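Local coordinates for glycoside hydrolase family 31 (Trueperella pyogenes, PDB 5I0F), which probably degrades cycloalternan by cleaving alpha-glucosidic bonds, working through a covalent glycosyl-enzyme intermediate, at residues 577-585 with 671-682; 167-178 with 221-229. All coordinates share one frame; numbering follows the deposited sequence.

Contact 1 of 2, residues 577-585 with 671-682; sequences RAFAAATFM and YMLGDELLINPV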
loop_
_atom_site.group_PDB
_atom_site.type_symbol
_atom_site.label_atom_id
_atom_site.label_comp_id
_atom_site.label_asym_id
_atom_site.label_seq_id
_atom_site.Cartn_x
_atom_site.Cartn_y
_atom_site.Cartn_z
ATOM N N ARG A 577 14.585 16.910 11.790
ATOM C CA ARG A 577 13.450 16.492 12.617
ATOM C C ARG A 577 12.992 15.078 12.246
ATOM O O ARG A 577 12.658 14.279 13.116
ATOM C CB ARG A 577 12.269 17.457 12.499
ATOM C CG ARG A 577 12.504 18.876 12.970
ATOM C CD ARG A 577 13.052 18.946 14.372
ATOM N NE ARG A 577 12.937 20.279 14.954
ATOM C CZ ARG A 577 13.427 20.632 16.142
ATOM N NH1 ARG A 577 14.092 19.764 16.908
ATOM N NH2 ARG A 577 13.242 21.880 16.577
ATOM N N ALA A 578 13.008 14.771 10.963
ATOM C CA ALA A 578 12.573 13.477 10.476
ATOM C C ALA A 578 13.561 12.372 10.840
ATOM O O ALA A 578 13.155 11.245 11.142
ATOM C CB ALA A 578 12.376 13.526 8.970
ATOM N N PHE A 579 14.857 12.690 10.789
ATOM C CA PHE A 579 15.897 11.716 11.158
ATOM C C PHE A 579 15.758 11.364 12.655
ATOM O O PHE A 579 15.825 10.192 13.033
ATOM C CB PHE A 579 17.294 12.246 10.805
ATOM C CG PHE A 579 18.371 11.181 10.703
ATOM C CD1 PHE A 579 18.966 10.653 11.839
ATOM C CD2 PHE A 579 18.826 10.756 9.459
ATOM C CE1 PHE A 579 19.972 9.700 11.745
ATOM C CE2 PHE A 579 19.840 9.806 9.351
ATOM C CZ PHE A 579 20.403 9.258 10.496
ATOM N N ALA A 580 15.522 12.380 13.493
ATOM C CA ALA A 580 15.307 12.169 14.938
ATOM C C ALA A 580 14.063 11.307 15.190
ATOM O O ALA A 580 14.088 10.352 15.978
ATOM C CB ALA A 580 15.201 13.509 15.657
ATOM N N ALA A 581 12.979 11.602 14.481
ATOM C CA ALA A 581 11.762 10.831 14.649
ATOM C C ALA A 581 11.947 9.391 14.233
ATOM O O ALA A 581 11.488 8.481 14.955
ATOM C CB ALA A 581 10.611 11.450 13.872
ATOM N N ALA A 582 12.584 9.197 13.068
ATOM C CA ALA A 582 12.810 7.870 12.515
ATOM C C ALA A 582 13.630 6.991 13.452
ATOM O O ALA A 582 13.467 5.763 13.452
ATOM C CB ALA A 582 13.479 7.967 11.137
ATOM N N THR A 583 14.492 7.618 14.257
ATOM C CA THR A 583 15.296 6.929 15.269
ATOM C C THR A 583 14.432 6.179 16.296
ATOM O O THR A 583 14.869 5.165 16.863
ATOM C CB THR A 583 16.254 7.946 15.946
ATOM O OG1 THR A 583 17.111 8.494 14.948
ATOM C CG2 THR A 583 17.121 7.334 17.029
ATOM N N PHE A 584 13.220 6.675 16.546
ATOM C CA PHE A 584 12.293 6.080 17.503
ATOM C C PHE A 584 11.059 5.457 16.822
ATOM O O PHE A 584 9.950 5.554 17.355
ATOM C CB PHE A 584 11.859 7.141 18.531
ATOM C CG PHE A 584 12.989 7.610 19.395
ATOM C CD1 PHE A 584 13.812 8.647 18.990
ATOM C CD2 PHE A 584 13.271 6.959 20.581
ATOM C CE1 PHE A 584 14.881 9.045 19.779
ATOM C CE2 PHE A 584 14.338 7.360 21.383
ATOM C CZ PHE A 584 15.142 8.403 20.974
ATOM N N MET A 585 11.278 4.811 15.676
ATOM C CA MET A 585 10.274 4.033 14.968
ATOM C C MET A 585 10.794 2.641 14.661
ATOM O O MET A 585 12.000 2.402 14.781
ATOM C CB MET A 585 9.848 4.762 13.687
ATOM C CG MET A 585 9.093 6.054 13.979
ATOM S SD MET A 585 8.755 7.095 12.538
ATOM C CE MET A 585 8.140 8.577 13.316
ATOM N N TYR A 671 3.097 8.930 20.492
ATOM C CA TYR A 671 2.912 7.505 20.544
ATOM C C TYR A 671 3.931 6.879 21.485
ATOM O O TYR A 671 4.957 7.476 21.784
ATOM C CB TYR A 671 3.048 6.908 19.131
ATOM C CG TYR A 671 4.405 7.097 18.497
ATOM C CD1 TYR A 671 4.711 8.257 17.767
ATOM C CD2 TYR A 671 5.396 6.119 18.630
ATOM C CE1 TYR A 671 5.964 8.434 17.193
ATOM C CE2 TYR A 671 6.637 6.270 18.046
ATOM C CZ TYR A 671 6.921 7.424 17.328
ATOM O OH TYR A 671 8.177 7.607 16.774
ATOM N N MET A 672 3.625 5.664 21.918
ATOM C CA MET A 672 4.544 4.880 22.704
ATOM C C MET A 672 5.413 4.062 21.741
ATOM O O MET A 672 4.925 3.550 20.710
ATOM C CB MET A 672 3.781 3.960 23.674
ATOM C CG MET A 672 2.892 4.686 24.686
ATOM S SD MET A 672 3.821 5.752 25.808
ATOM C CE MET A 672 4.885 4.584 26.651
ATOM N N LEU A 673 6.699 3.955 22.068
ATOM C CA LEU A 673 7.585 3.025 21.399
ATOM C C LEU A 673 7.832 1.939 22.410
ATOM O O LEU A 673 8.613 2.133 23.336
ATOM C CB LEU A 673 8.907 3.682 20.986
ATOM C CG LEU A 673 9.831 2.769 20.173
ATOM C CD1 LEU A 673 9.237 2.459 18.815
ATOM C CD2 LEU A 673 11.195 3.406 20.020
ATOM N N GLY A 674 7.141 0.808 22.255
ATOM C CA GLY A 674 7.105 -0.203 23.309
ATOM C C GLY A 674 6.417 0.286 24.578
ATOM O O GLY A 674 5.669 1.258 24.559
ATOM N N ASP A 675 6.666 -0.407 25.679
ATOM C CA ASP A 675 6.023 -0.092 26.962
ATOM C C ASP A 675 6.540 1.161 27.628
ATOM O O ASP A 675 5.815 1.757 28.404
ATOM C CB ASP A 675 6.243 -1.213 27.980
ATOM C CG ASP A 675 5.498 -2.480 27.660
ATOM O OD1 ASP A 675 4.664 -2.539 26.750
ATOM O OD2 ASP A 675 5.729 -3.450 28.402
ATOM N N GLU A 676 7.791 1.533 27.388
ATOM C CA GLU A 676 8.477 2.457 28.303
ATOM C C GLU A 676 8.706 3.891 27.793
ATOM O O GLU A 676 8.877 4.806 28.610
ATOM C CB GLU A 676 9.818 1.855 28.750
ATOM C CG GLU A 676 9.732 0.445 29.322
ATOM C CD GLU A 676 8.830 0.328 30.555
ATOM O OE1 GLU A 676 8.681 1.313 31.317
ATOM O OE2 GLU A 676 8.250 -0.759 30.784
ATOM N N LEU A 677 8.705 4.094 26.483
ATOM C CA LEU A 677 9.074 5.378 25.900
ATOM C C LEU A 677 7.898 6.051 25.229
ATOM O O LEU A 677 7.222 5.443 24.389
ATOM C CB LEU A 677 10.214 5.201 24.894
ATOM C CG LEU A 677 11.529 4.617 25.420
ATOM C CD1 LEU A 677 12.520 4.545 24.281
ATOM C CD2 LEU A 677 12.089 5.422 26.585
ATOM N N LEU A 678 7.654 7.305 25.598
ATOM C CA LEU A 678 6.656 8.144 24.955
ATOM C C LEU A 678 7.379 9.101 23.999
ATOM O O LEU A 678 8.253 9.866 24.441
ATOM C CB LEU A 678 5.872 8.937 26.022
ATOM C CG LEU A 678 4.778 9.894 25.515
ATOM C CD1 LEU A 678 3.887 9.217 24.506
ATOM C CD2 LEU A 678 3.934 10.402 26.672
ATOM N N ILE A 679 7.018 9.054 22.710
ATOM C CA ILE A 679 7.692 9.832 21.674
ATOM C C ILE A 679 6.795 10.947 21.150
ATOM O O ILE A 679 5.613 10.722 20.928
ATOM C CB ILE A 679 8.070 8.965 20.441
ATOM C CG1 ILE A 679 8.546 7.557 20.844
ATOM C CG2 ILE A 679 9.079 9.702 19.561
ATOM C CD1 ILE A 679 9.737 7.527 21.772
ATOM N N ASN A 680 7.359 12.115 20.888
ATOM C CA ASN A 680 6.594 13.222 20.330
ATOM C C ASN A 680 7.401 14.010 19.302
ATOM O O ASN A 680 7.993 15.061 19.640
ATOM C CB ASN A 680 6.045 14.137 21.432
ATOM C CG ASN A 680 5.043 15.150 20.904
ATOM O OD1 ASN A 680 4.612 15.070 19.743
ATOM N ND2 ASN A 680 4.669 16.116 21.743
ATOM N N PRO A 681 7.437 13.507 18.049
ATOM C CA PRO A 681 8.180 14.167 16.965
ATOM C C PRO A 681 7.850 15.643 16.787
ATOM O O PRO A 681 6.686 16.048 16.952
ATOM C CB PRO A 681 7.733 13.375 15.720
ATOM C CG PRO A 681 7.403 12.012 16.245
ATOM C CD PRO A 681 6.740 12.287 17.553
ATOM N N VAL A 682 8.861 16.434 16.427
ATOM C CA VAL A 682 8.697 17.870 16.215
ATOM C C VAL A 682 8.399 18.059 14.731
ATOM O O VAL A 682 9.264 17.830 13.895
ATOM C CB VAL A 682 9.971 18.634 16.623
ATOM C CG1 VAL A 682 9.830 20.139 16.369
ATOM C CG2 VAL A 682 10.264 18.362 18.088
HETATM O O HOH W 1 11.514 15.327 15.730
#

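Contact 2 of 2, residues 167-178 with 221-229; sequences LRIEGDEHVVGF and EAGRAWGFH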
loop_
_atom_site.group_PDB
_atom_site.type_symbol
_atom_site.label_atom_id
_atom_site.label_comp_id
_atom_site.label_asym_id
_atom_site.label_seq_id
_atom_site.Cartn_x
_atom_site.Cartn_y
_atom_site.Cartn_z
ATOM N N LEU A 167 -23.739 -0.593 12.401
ATOM C CA LEU A 167 -23.371 -0.853 13.782
ATOM C C LEU A 167 -23.534 0.419 14.612
ATOM O O LEU A 167 -23.231 1.538 14.150
ATOM C CB LEU A 167 -21.917 -1.304 13.874
ATOM C CG LEU A 167 -21.458 -2.426 12.955
ATOM C CD1 LEU A 167 -19.981 -2.667 13.220
ATOM C CD2 LEU A 167 -22.252 -3.691 13.205
ATOM N N ARG A 168 -23.968 0.244 15.861
ATOM C CA ARG A 168 -24.139 1.357 16.778
ATOM C C ARG A 168 -22.790 1.819 17.373
ATOM O O ARG A 168 -21.985 0.994 17.789
ATOM C CB ARG A 168 -25.094 0.943 17.899
ATOM C CG ARG A 168 -25.531 2.094 18.800
ATOM C CD ARG A 168 -26.721 1.706 19.674
ATOM N NE ARG A 168 -26.348 0.627 20.572
ATOM C CZ ARG A 168 -25.638 0.764 21.697
ATOM N NH1 ARG A 168 -25.366 -0.321 22.417
ATOM N NH2 ARG A 168 -25.218 1.964 22.136
ATOM N N ILE A 169 -22.578 3.132 17.438
ATOM C CA ILE A 169 -21.415 3.730 18.116
ATOM C C ILE A 169 -21.942 4.727 19.133
ATOM O O ILE A 169 -22.951 5.378 18.887
ATOM C CB ILE A 169 -20.422 4.381 17.106
ATOM C CG1 ILE A 169 -19.202 4.978 17.794
ATOM C CG2 ILE A 169 -21.081 5.463 16.247
ATOM C CD1 ILE A 169 -18.049 5.279 16.834
ATOM N N GLU A 170 -21.269 4.806 20.279
ATOM C CA GLU A 170 -21.664 5.682 21.390
ATOM C C GLU A 170 -20.861 6.989 21.394
ATOM O O GLU A 170 -19.819 7.104 20.744
ATOM C CB GLU A 170 -21.537 4.933 22.728
ATOM C CG GLU A 170 -22.460 3.717 22.763
ATOM C CD GLU A 170 -22.527 3.001 24.103
ATOM O OE1 GLU A 170 -21.712 3.283 24.989
ATOM O OE2 GLU A 170 -23.420 2.140 24.266
ATOM N N GLY A 171 -21.395 7.979 22.095
ATOM C CA GLY A 171 -20.945 9.373 21.994
ATOM C C GLY A 171 -19.490 9.646 22.315
ATOM O O GLY A 171 -18.884 10.546 21.728
ATOM N N ASP A 172 -18.912 8.859 23.211
ATOM C CA ASP A 172 -17.502 9.031 23.565
ATOM C C ASP A 172 -16.556 8.050 22.864
ATOM O O ASP A 172 -15.395 7.925 23.278
ATOM C CB ASP A 172 -17.322 8.910 25.070
ATOM C CG ASP A 172 -17.594 7.499 25.587
ATOM O OD1 ASP A 172 -18.469 6.781 25.008
ATOM O OD2 ASP A 172 -16.932 7.137 26.588
ATOM N N GLU A 173 -17.027 7.363 21.819
ATOM C CA GLU A 173 -16.204 6.341 21.160
ATOM C C GLU A 173 -15.399 6.897 19.988
ATOM O O GLU A 173 -15.873 7.770 19.256
ATOM C CB GLU A 173 -17.056 5.147 20.735
ATOM C CG GLU A 173 -17.379 4.258 21.927
ATOM C CD GLU A 173 -18.270 3.070 21.635
ATOM O OE1 GLU A 173 -19.091 3.096 20.686
ATOM O OE2 GLU A 173 -18.193 2.092 22.418
ATOM N N HIS A 174 -14.199 6.345 19.822
ATOM C CA HIS A 174 -13.245 6.686 18.778
ATOM C C HIS A 174 -12.966 5.436 17.951
ATOM O O HIS A 174 -12.979 4.311 18.487
ATOM C CB HIS A 174 -11.962 7.158 19.412
ATOM C CG HIS A 174 -12.156 8.284 20.359
ATOM N ND1 HIS A 174 -12.157 9.599 19.952
ATOM C CD2 HIS A 174 -12.422 8.296 21.684
ATOM C CE1 HIS A 174 -12.362 10.376 21.000
ATOM N NE2 HIS A 174 -12.539 9.608 22.059
ATOM N N VAL A 175 -12.746 5.627 16.654
ATOM C CA VAL A 175 -12.595 4.522 15.723
ATOM C C VAL A 175 -11.196 4.563 15.124
ATOM O O VAL A 175 -10.829 5.529 14.462
ATOM C CB VAL A 175 -13.654 4.558 14.600
ATOM C CG1 VAL A 175 -13.556 3.295 13.749
ATOM C CG2 VAL A 175 -15.051 4.666 15.189
ATOM N N VAL A 176 -10.405 3.527 15.384
ATOM C CA VAL A 176 -9.033 3.450 14.859
ATOM C C VAL A 176 -8.867 2.142 14.120
ATOM O O VAL A 176 -9.180 1.076 14.650
ATOM C CB VAL A 176 -7.994 3.563 15.975
ATOM C CG1 VAL A 176 -6.586 3.439 15.414
ATOM C CG2 VAL A 176 -8.165 4.881 16.711
ATOM N N GLY A 177 -8.379 2.236 12.888
ATOM C CA GLY A 177 -8.116 1.063 12.091
ATOM C C GLY A 177 -8.267 1.292 10.607
ATOM O O GLY A 177 -7.932 2.369 10.068
ATOM N N PHE A 178 -8.809 0.265 9.968
ATOM C CA PHE A 178 -8.945 0.159 8.528
ATOM C C PHE A 178 -7.602 0.069 7.801
ATOM O O PHE A 178 -7.515 0.402 6.608
ATOM C CB PHE A 178 -9.810 1.289 7.974
ATOM C CG PHE A 178 -11.138 1.434 8.673
ATOM C CD1 PHE A 178 -12.115 0.470 8.528
ATOM C CD2 PHE A 178 -11.419 2.548 9.451
ATOM C CE1 PHE A 178 -13.330 0.596 9.152
ATOM C CE2 PHE A 178 -12.653 2.686 10.062
ATOM C CZ PHE A 178 -13.605 1.706 9.927
ATOM N N GLU A 221 -14.005 6.238 26.329
ATOM C CA GLU A 221 -13.140 7.059 27.174
ATOM C C GLU A 221 -13.074 6.569 28.615
ATOM O O GLU A 221 -12.440 7.209 29.451
ATOM C CB GLU A 221 -13.573 8.527 27.065
ATOM C CG GLU A 221 -13.247 9.069 25.678
ATOM C CD GLU A 221 -13.605 10.527 25.465
ATOM O OE1 GLU A 221 -14.203 11.127 26.358
ATOM O OE2 GLU A 221 -13.282 11.066 24.380
ATOM N N ALA A 222 -13.721 5.439 28.878
ATOM C CA ALA A 222 -13.563 4.647 30.098
ATOM C C ALA A 222 -12.506 3.549 29.972
ATOM O O ALA A 222 -12.237 2.856 30.944
ATOM C CB ALA A 222 -14.885 4.007 30.457
ATOM N N GLY A 223 -11.935 3.356 28.785
ATOM C CA GLY A 223 -10.927 2.318 28.566
ATOM C C GLY A 223 -11.432 0.973 28.042
ATOM O O GLY A 223 -10.687 0.004 28.026
ATOM N N ARG A 224 -12.689 0.879 27.642
ATOM C CA ARG A 224 -13.188 -0.370 27.095
ATOM C C ARG A 224 -13.243 -0.249 25.590
ATOM O O ARG A 224 -13.379 0.854 25.054
ATOM C CB ARG A 224 -14.550 -0.719 27.676
ATOM C CG ARG A 224 -14.570 -0.816 29.206
ATOM C CD ARG A 224 -13.399 -1.601 29.822
ATOM N NE ARG A 224 -13.460 -3.047 29.564
ATOM C CZ ARG A 224 -12.510 -3.932 29.896
ATOM N NH1 ARG A 224 -11.366 -3.554 30.477
ATOM N NH2 ARG A 224 -12.698 -5.220 29.633
ATOM N N ALA A 225 -13.101 -1.395 24.924
ATOM C CA ALA A 225 -13.038 -1.450 23.485
ATOM C C ALA A 225 -13.867 -2.585 22.948
ATOM O O ALA A 225 -14.088 -3.611 23.621
ATOM C CB ALA A 225 -11.599 -1.618 23.026
ATOM N N TRP A 226 -14.313 -2.394 21.720
ATOM C CA TRP A 226 -14.818 -3.494 20.914
ATOM C C TRP A 226 -14.284 -3.337 19.493
ATOM O O TRP A 226 -13.647 -2.340 19.173
ATOM C CB TRP A 226 -16.345 -3.565 20.951
ATOM C CG TRP A 226 -17.043 -2.373 20.425
ATOM C CD1 TRP A 226 -17.268 -1.197 21.086
ATOM C CD2 TRP A 226 -17.658 -2.237 19.144
ATOM N NE1 TRP A 226 -17.969 -0.335 20.282
ATOM C CE2 TRP A 226 -18.219 -0.943 19.084
ATOM C CE3 TRP A 226 -17.765 -3.069 18.019
ATOM C CZ2 TRP A 226 -18.877 -0.466 17.947
ATOM C CZ3 TRP A 226 -18.436 -2.591 16.898
ATOM C CH2 TRP A 226 -18.982 -1.310 16.870
ATOM N N GLY A 227 -14.509 -4.316 18.643
ATOM C CA GLY A 227 -14.001 -4.189 17.271
ATOM C C GLY A 227 -14.748 -5.093 16.341
ATOM O O GLY A 227 -15.519 -5.957 16.781
ATOM N N PHE A 228 -14.521 -4.884 15.054
ATOM C CA PHE A 228 -15.191 -5.667 14.035
ATOM C C PHE A 228 -14.283 -5.883 12.841
ATOM O O PHE A 228 -13.413 -5.062 12.560
ATOM C CB PHE A 228 -16.478 -4.988 13.598
ATOM C CG PHE A 228 -16.280 -3.638 12.992
ATOM C CD1 PHE A 228 -16.210 -2.493 13.806
ATOM C CD2 PHE A 228 -16.208 -3.485 11.607
ATOM C CE1 PHE A 228 -16.017 -1.244 13.253
ATOM C CE2 PHE A 228 -16.016 -2.228 11.050
ATOM C CZ PHE A 228 -15.919 -1.106 11.874
ATOM N N HIS A 229 -14.527 -6.987 12.146
ATOM C CA HIS A 229 -13.761 -7.367 10.978
ATOM C C HIS A 229 -14.720 -7.995 10.007
ATOM O O HIS A 229 -15.287 -9.040 10.296
ATOM C CB HIS A 229 -12.632 -8.323 11.362
ATOM C CG HIS A 229 -12.012 -9.055 10.205
ATOM N ND1 HIS A 229 -11.689 -10.388 10.268
ATOM C CD2 HIS A 229 -11.666 -8.643 8.960
ATOM C CE1 HIS A 229 -11.157 -10.768 9.124
ATOM N NE2 HIS A 229 -11.123 -9.724 8.312
HETATM O O HOH W 2 -16.009 0.873 23.587
#

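Contact 1 of 2, residues 577-585 with 671-682
Phe584, where helix 572-583 gives way to loop, is met by three aliphatic side chains of the hairpin formed by strands 671-673 and 677-679. Ile679 CD1 lies 3.8 Å from Phe584 CD2, approaching the ring obliquely, while Leu673 CD2 and Leu677 CD1 come up near the ring plane at its edge. With CG anti to its own carbonyl carbon (chi1 -66°), Phe584 directs its ring at the hairpin. Three residues earlier, Ala581 CB rests on Pro681 CB at 3.9 Å, an ordinary van der Waals contact.

Farther out the contact becomes mixed. Val682 CG1 sits over one face of the Arg577 guanidinium, toward its rim and 3.4 Å from Arg577 NE. This leaves the nitrogen ends to point past the valine, where NH1 and NH2 bond the carbonyl oxygens of Gly719 and Val718. The bend at chi2 (-53°) helps carry the Arg577 chain across Val682.

At the polar margin, Tyr671 OH donates to Phe584 O over 2.8 Å. The hydroxyl stands well above the carbonyl plane, although Phe584 O lies in the plane of the Tyr671 ring, at its edge. Met585 CG packs 3.3 Å from the same hydroxyl oxygen. A water adds a second link, donating to Arg577 O and accepting from Val682 N, each at 3.0 Å.

These contacts join the TIM-barrel domain to the C-terminal beta domain of the family 31 fold. The chemistry implies a mainly apolar, buried interface with few polar links: a tyrosine hydroxyl ties the main chain at Phe584 to the hairpin, and a water joins the main chains of Arg577 and Val682, while Val682 O is buried without a partner.

Contact 2 of 2, residues 167-178 with 221-229
Leu167 CD1 lies over one face of the Phe228 ring in a CH-pi contact, 4.0 Å from the ring centroid and 19° off its normal, linking two stacked beta sheets: strand 160-168 belongs to one, strands 174-179 and 225-230 to the other. The same methyl reaches the edge of the Trp226 indole, 4.0 Å from CZ3, and Phe178 CE1 meets Phe228 CZ obliquely. A chi1 of 61° sets the Phe228 ring between its backbone N and carbonyl carbon, facing the leucine.

Beyond this apolar group, Trp226 NE1 gives a bent bond (140°) to Glu173 OE2 at 3.2 Å; the acceptor is in the indole plane, but the donor stands above the carboxylate. Arg145 pairs with that oxygen too, and Glu173 OE1 accepts from Glu170 N, so the carboxylate is gripped at both oxygens and braces the type I turn 170-173. Near the turn, Asp172 OD2 takes the Glu221 N-H. His174 is positioned by Asp186 at ND1 and stacks on Trp665; its NE2 donates to the anti lone pair of Glu221 OE2 at 2.8 Å, ring and carboxylate nearly coplanar.

Contact 1 and contact 2 lie in different parts of the chain, their centres 26 Å apart and their nearest atoms about 11 Å apart, and contact 2 closes in sequence before contact 1 opens. Both involve the C-terminal region: 671-682 belongs to it directly, whereas in 167-178 with 221-229 it supplies Trp665 and Pro662 from outside the two segments. Neither contact includes a residue that binds calcium. In sequence, contact 1 comes closer to the glycan pocket: helix 572-583 falls between pocket residues Phe565 and Glu593, and the chain after Met585 enters barrel strand 587-590. Contact 2 instead joins two sheets of the beta region preceding the barrel.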